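Local coordinates for protein cysteine synthase 3 (Entamoeba histolytica, PDB 6KR5) that probably catalyses the pyridoxal-phosphate-dependent synthesis of L-cysteine from O-acetyl-L-serine and sulfide, at residues Val191-Lys205 / Gly238-Asp252. Residues are numbered along the deposited sequence; the frame is centred on the assembly and turned at random.
Sequences VGTAGTVIGVGENLK and GAGFVTDIYKKEVVD. With PLP (pyridoxal-5'-phosphate), chain D.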
loop_
_atom_site.group_PDB
_atom_site.type_symbol
_atom_site.label_atom_id
_atom_site.label_comp_id
_atom_site.label_asym_id
_atom_site.label_seq_id
_atom_site.Cartn_x
_atom_site.Cartn_y
_atom_site.Cartn_z
ATOM N N VAL B 191 -9.061 14.251 -12.636
ATOM C CA VAL B 191 -8.351 15.519 -12.436
ATOM C C VAL B 191 -8.612 16.080 -11.041
ATOM O O VAL B 191 -9.756 16.396 -10.682
ATOM C CB VAL B 191 -8.745 16.552 -13.504
ATOM C CG1 VAL B 191 -8.105 17.909 -13.167
ATOM C CG2 VAL B 191 -8.320 16.071 -14.876
ATOM N N GLY B 192 -7.536 16.225 -10.263
ATOM C CA GLY B 192 -7.566 16.984 -9.028
ATOM C C GLY B 192 -6.794 18.274 -9.212
ATOM O O GLY B 192 -7.398 19.322 -9.486
ATOM N N THR B 193 -5.460 18.204 -9.081
ATOM C CA THR B 193 -4.615 19.357 -9.384
ATOM C C THR B 193 -4.419 19.540 -10.880
ATOM O O THR B 193 -4.039 20.638 -11.311
ATOM C CB THR B 193 -3.232 19.235 -8.729
ATOM O OG1 THR B 193 -2.485 18.172 -9.342
ATOM C CG2 THR B 193 -3.353 18.992 -7.222
ATOM N N ALA B 194 -4.640 18.479 -11.660
ATOM C CA ALA B 194 -4.403 18.334 -13.097
ATOM C C ALA B 194 -2.933 18.050 -13.393
ATOM O O ALA B 194 -2.577 17.920 -14.561
ATOM C CB ALA B 194 -4.884 19.545 -13.921
ATOM N N GLY B 195 -2.073 17.906 -12.378
ATOM C CA GLY B 195 -0.682 17.569 -12.647
ATOM C C GLY B 195 -0.511 16.303 -13.465
ATOM O O GLY B 195 0.344 16.239 -14.355
ATOM N N THR B 196 -1.313 15.276 -13.171
ATOM C CA THR B 196 -1.171 14.003 -13.878
ATOM C C THR B 196 -1.610 14.129 -15.327
ATOM O O THR B 196 -0.868 13.752 -16.243
ATOM C CB THR B 196 -1.965 12.896 -13.191
ATOM O OG1 THR B 196 -1.476 12.717 -11.856
ATOM C CG2 THR B 196 -1.786 11.595 -13.941
ATOM N N VAL B 197 -2.818 14.650 -15.559
ATOM C CA VAL B 197 -3.343 14.648 -16.922
ATOM C C VAL B 197 -2.477 15.526 -17.820
ATOM O O VAL B 197 -2.162 15.147 -18.958
ATOM C CB VAL B 197 -4.832 15.053 -16.939
ATOM C CG1 VAL B 197 -5.053 16.525 -16.613
ATOM C CG2 VAL B 197 -5.472 14.707 -18.298
ATOM N N ILE B 198 -2.022 16.672 -17.308
ATOM C CA ILE B 198 -1.210 17.573 -18.118
ATOM C C ILE B 198 0.217 17.054 -18.231
ATOM O O ILE B 198 0.806 17.061 -19.316
ATOM C CB ILE B 198 -1.243 19.004 -17.549
ATOM C CG1 ILE B 198 -2.673 19.564 -17.536
ATOM C CG2 ILE B 198 -0.289 19.923 -18.334
ATOM C CD1 ILE B 198 -3.443 19.350 -18.839
ATOM N N GLY B 199 0.797 16.600 -17.117
ATOM C CA GLY B 199 2.166 16.108 -17.158
ATOM C C GLY B 199 2.312 14.843 -17.981
ATOM O O GLY B 199 3.210 14.733 -18.823
ATOM N N VAL B 200 1.452 13.853 -17.733
ATOM C CA VAL B 200 1.533 12.632 -18.527
ATOM C C VAL B 200 1.139 12.918 -19.969
ATOM O O VAL B 200 1.781 12.434 -20.908
ATOM C CB VAL B 200 0.662 11.519 -17.917
ATOM C CG1 VAL B 200 0.674 10.279 -18.815
ATOM C CG2 VAL B 200 1.159 11.164 -16.535
ATOM N N GLY B 201 0.086 13.716 -20.168
ATOM C CA GLY B 201 -0.362 14.003 -21.520
ATOM C C GLY B 201 0.698 14.719 -22.337
ATOM O O GLY B 201 0.987 14.334 -23.474
ATOM N N GLU B 202 1.314 15.754 -21.759
ATOM C CA GLU B 202 2.341 16.489 -22.498
ATOM C C GLU B 202 3.533 15.600 -22.819
ATOM O O GLU B 202 4.078 15.654 -23.930
ATOM C CB GLU B 202 2.791 17.717 -21.709
ATOM C CG GLU B 202 1.795 18.868 -21.729
ATOM C CD GLU B 202 2.316 20.116 -21.044
ATOM O OE1 GLU B 202 3.095 19.988 -20.073
ATOM O OE2 GLU B 202 1.935 21.229 -21.471
ATOM N N ASN B 203 3.953 14.769 -21.862
ATOM C CA ASN B 203 5.168 13.993 -22.071
ATOM C C ASN B 203 4.932 12.796 -22.982
ATOM O O ASN B 203 5.844 12.401 -23.717
ATOM C CB ASN B 203 5.747 13.549 -20.729
ATOM C CG ASN B 203 6.502 14.656 -20.037
ATOM O OD1 ASN B 203 7.558 15.085 -20.503
ATOM N ND2 ASN B 203 5.969 15.129 -18.918
ATOM N N LEU B 204 3.734 12.209 -22.966
ATOM C CA LEU B 204 3.441 11.174 -23.950
ATOM C C LEU B 204 3.313 11.775 -25.345
ATOM O O LEU B 204 3.789 11.188 -26.323
ATOM C CB LEU B 204 2.172 10.413 -23.572
ATOM C CG LEU B 204 2.311 9.451 -22.388
ATOM C CD1 LEU B 204 0.985 8.755 -22.111
ATOM C CD2 LEU B 204 3.412 8.436 -22.662
ATOM N N LYS B 205 2.687 12.951 -25.460
ATOM C CA LYS B 205 2.474 13.517 -26.789
ATOM C C LYS B 205 3.785 13.957 -27.428
ATOM O O LYS B 205 3.894 13.981 -28.659
ATOM C CB LYS B 205 1.483 14.681 -26.723
ATOM C CG LYS B 205 0.030 14.247 -26.892
ATOM C CD LYS B 205 -0.951 15.396 -26.642
ATOM C CE LYS B 205 -2.356 14.971 -27.055
ATOM N NZ LYS B 205 -3.402 15.956 -26.674
ATOM N N GLY B 238 -12.337 16.767 -8.616
ATOM C CA GLY B 238 -13.405 17.744 -8.569
ATOM C C GLY B 238 -13.150 18.873 -7.592
ATOM O O GLY B 238 -13.933 19.100 -6.661
ATOM N N ALA B 239 -12.047 19.592 -7.804
ATOM C CA ALA B 239 -11.673 20.681 -6.904
ATOM C C ALA B 239 -12.639 21.861 -6.949
ATOM O O ALA B 239 -12.613 22.696 -6.035
ATOM C CB ALA B 239 -10.267 21.168 -7.232
ATOM N N GLY B 240 -13.491 21.944 -7.971
ATOM C CA GLY B 240 -14.490 22.999 -8.043
ATOM C C GLY B 240 -14.031 24.251 -8.744
ATOM O O GLY B 240 -14.768 25.245 -8.741
ATOM N N PHE B 241 -12.842 24.229 -9.339
ATOM C CA PHE B 241 -12.311 25.353 -10.102
ATOM C C PHE B 241 -11.358 24.777 -11.132
ATOM O O PHE B 241 -10.897 23.640 -11.003
ATOM C CB PHE B 241 -11.600 26.389 -9.204
ATOM C CG PHE B 241 -10.454 25.824 -8.403
ATOM C CD1 PHE B 241 -10.689 25.222 -7.176
ATOM C CD2 PHE B 241 -9.158 25.869 -8.879
ATOM C CE1 PHE B 241 -9.650 24.686 -6.433
ATOM C CE2 PHE B 241 -8.110 25.322 -8.133
ATOM C CZ PHE B 241 -8.366 24.731 -6.918
ATOM N N VAL B 242 -11.077 25.560 -12.170
ATOM C CA VAL B 242 -10.090 25.152 -13.163
ATOM C C VAL B 242 -8.721 25.540 -12.615
ATOM O O VAL B 242 -8.470 26.711 -12.331
ATOM C CB VAL B 242 -10.356 25.811 -14.524
ATOM C CG1 VAL B 242 -9.350 25.332 -15.540
ATOM C CG2 VAL B 242 -11.762 25.491 -14.989
ATOM N N THR B 243 -7.849 24.555 -12.432
ATOM C CA THR B 243 -6.594 24.811 -11.733
ATOM C C THR B 243 -5.582 25.507 -12.637
ATOM O O THR B 243 -5.662 25.456 -13.871
ATOM C CB THR B 243 -5.993 23.507 -11.206
ATOM O OG1 THR B 243 -5.542 22.702 -12.304
ATOM C CG2 THR B 243 -7.022 22.739 -10.387
ATOM N N ASP B 244 -4.597 26.150 -11.997
ATOM C CA ASP B 244 -3.557 26.849 -12.748
ATOM C C ASP B 244 -2.742 25.891 -13.615
ATOM O O ASP B 244 -2.211 26.294 -14.654
ATOM C CB ASP B 244 -2.637 27.611 -11.791
ATOM C CG ASP B 244 -3.255 28.900 -11.276
ATOM O OD1 ASP B 244 -4.235 29.384 -11.873
ATOM O OD2 ASP B 244 -2.745 29.439 -10.269
ATOM N N ILE B 245 -2.631 24.620 -13.211
ATOM C CA ILE B 245 -1.878 23.646 -13.996
ATOM C C ILE B 245 -2.634 23.240 -15.257
ATOM O O ILE B 245 -2.020 22.900 -16.279
ATOM C CB ILE B 245 -1.558 22.422 -13.112
ATOM C CG1 ILE B 245 -0.490 22.784 -12.089
ATOM C CG2 ILE B 245 -1.135 21.227 -13.953
ATOM C CD1 ILE B 245 -0.273 21.715 -11.004
ATOM N N TYR B 246 -3.964 23.229 -15.204
ATOM C CA TYR B 246 -4.753 22.735 -16.326
ATOM C C TYR B 246 -4.470 23.533 -17.595
ATOM O O TYR B 246 -4.466 24.769 -17.582
ATOM C CB TYR B 246 -6.242 22.796 -15.994
ATOM C CG TYR B 246 -7.077 21.980 -16.951
ATOM C CD1 TYR B 246 -7.151 20.602 -16.827
ATOM C CD2 TYR B 246 -7.767 22.584 -17.997
ATOM C CE1 TYR B 246 -7.907 19.841 -17.703
ATOM C CE2 TYR B 246 -8.518 21.830 -18.879
ATOM C CZ TYR B 246 -8.584 20.462 -18.724
ATOM O OH TYR B 246 -9.324 19.690 -19.586
ATOM N N LYS B 247 -4.247 22.813 -18.694
ATOM C CA LYS B 247 -4.042 23.397 -20.022
ATOM C C LYS B 247 -5.010 22.700 -20.966
ATOM O O LYS B 247 -4.758 21.563 -21.370
ATOM C CB LYS B 247 -2.613 23.208 -20.510
ATOM C CG LYS B 247 -1.553 23.984 -19.809
ATOM C CD LYS B 247 -0.193 23.485 -20.287
ATOM C CE LYS B 247 0.784 24.616 -20.512
ATOM N NZ LYS B 247 2.070 24.101 -21.059
ATOM N N LYS B 248 -6.094 23.386 -21.343
ATOM C CA LYS B 248 -7.139 22.743 -22.132
ATOM C C LYS B 248 -6.611 22.198 -23.453
ATOM O O LYS B 248 -7.137 21.198 -23.962
ATOM C CB LYS B 248 -8.283 23.728 -22.383
ATOM C CG LYS B 248 -7.875 24.939 -23.201
ATOM C CD LYS B 248 -9.078 25.811 -23.515
ATOM C CE LYS B 248 -8.663 27.046 -24.303
ATOM N NZ LYS B 248 -7.576 27.805 -23.623
ATOM N N GLU B 249 -5.574 22.825 -24.019
ATOM C CA GLU B 249 -5.071 22.386 -25.316
ATOM C C GLU B 249 -4.390 21.021 -25.258
ATOM O O GLU B 249 -4.225 20.391 -26.305
ATOM C CB GLU B 249 -4.113 23.428 -25.888
ATOM C CG GLU B 249 -2.824 23.592 -25.116
ATOM C CD GLU B 249 -2.890 24.682 -24.052
ATOM O OE1 GLU B 249 -3.998 25.196 -23.768
ATOM O OE2 GLU B 249 -1.823 25.025 -23.496
ATOM N N VAL B 250 -4.002 20.544 -24.068
ATOM C CA VAL B 250 -3.413 19.210 -23.928
ATOM C C VAL B 250 -4.476 18.124 -23.908
ATOM O O VAL B 250 -4.184 16.952 -24.213
ATOM C CB VAL B 250 -2.566 19.156 -22.640
ATOM C CG1 VAL B 250 -1.919 17.779 -22.413
ATOM C CG2 VAL B 250 -1.498 20.225 -22.675
ATOM N N VAL B 251 -5.705 18.478 -23.553
ATOM C CA VAL B 251 -6.765 17.508 -23.295
ATOM C C VAL B 251 -7.642 17.370 -24.531
ATOM O O VAL B 251 -8.103 18.373 -25.091
ATOM C CB VAL B 251 -7.599 17.931 -22.076
ATOM C CG1 VAL B 251 -8.773 16.988 -21.866
ATOM C CG2 VAL B 251 -6.711 18.010 -20.835
ATOM N N ASP B 252 -7.895 16.132 -24.941
ATOM C CA ASP B 252 -8.691 15.862 -26.129
ATOM C C ASP B 252 -10.157 15.584 -25.839
ATOM O O ASP B 252 -11.000 15.782 -26.724
ATOM C CB ASP B 252 -8.100 14.669 -26.879
ATOM C CG ASP B 252 -6.710 14.946 -27.350
ATOM O OD1 ASP B 252 -6.553 15.915 -28.122
ATOM O OD2 ASP B 252 -5.774 14.242 -26.914
HETATM N N1 PLP D . -7.317 10.885 -6.985
HETATM C C2 PLP D . -6.617 10.961 -5.812
HETATM C C2A PLP D . -6.957 9.999 -4.717
HETATM C C3 PLP D . -5.621 11.910 -5.664
HETATM O O3 PLP D . -4.938 11.971 -4.482
HETATM C C4 PLP D . -5.329 12.778 -6.707
HETATM C C4A PLP D . -4.336 13.872 -6.538
HETATM O O4A PLP D . -3.760 14.025 -5.453
HETATM C C5 PLP D . -6.046 12.687 -7.899
HETATM C C6 PLP D . -7.038 11.741 -8.020
HETATM C C5A PLP D . -5.816 13.630 -9.059
HETATM O O4P PLP D . -4.498 13.671 -9.531
HETATM P P PLP D . -3.967 15.090 -10.049
HETATM O O1P PLP D . -4.987 15.636 -11.033
HETATM O O2P PLP D . -3.861 15.994 -8.854
HETATM O O3P PLP D . -2.650 14.842 -10.691
HETATM O O HOH W 1 -12.284 16.702 -11.512
HETATM O O HOH W 2 -10.142 19.183 -9.976
HETATM O O HOH W 3 2.723 22.240 -18.329
HETATM O O HOH W 4 -2.798 18.421 -27.717
HETATM O O HOH W 5 -4.486 15.697 -29.986
#
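Thr243 reaches across to the phosphate-binding loop and gives its hydroxyl to a backbone oxygen, OG1 lying 2.7 Å from Thr193 O and well above the plane of that carbonyl. The same residues show how a cofactor loop can be held from behind: the Thr193 carbonyl goes to Thr243, while the Thr193 N and OG1 both donate to phosphate oxygen O2P of pyridoxal phosphate. Thr193 OG1 also accepts from Gly195 N, an ST turn leading into helix 195-207. Gly192 N and Ala194 N grip O1P, and Thr196 binds O3P through N and OG1. This is the glycine-rich phosphate cup of fold-type II enzymes, set at a helix N-terminus whose dipole probably adds to the attraction.

Along the helix, Ile198 carries much of the apolar contact. Its CB lies 4.2 Å from Ile245 CG2; CG1, placed beside the backbone N by a chi1 of -61°, rests on Ile245 O, while CG2 touches Lys247 CD. At the tip, CD1 meets Lys247 N at 3.6 Å and packs against Val250 CB and Val251 CG2. Closer to the cup, Ala194 CB abuts the edge of the Tyr246 ring, 3.8 Å from CD1.

Charged groups fasten the far end. Lys247 NZ meets the syn lone pair of Glu202 OE2 at 2.9 Å, the two side chains crossing nearly at right angles. Lys205, extended beyond CG, brings NZ to Val250 O at 2.8 Å and to Asp252 OD2 at 2.9 Å; that carboxylate oxygen also accepts from Val213 N in strand 212-218. The loop that binds the anionic phosphate is thus backed by a neutral hydrogen bond and apolar packing, which probably help to hold its N-H groups in place, whereas the salt bridges lie two to three turns along the helix, tying it to the loop before strand 253-257.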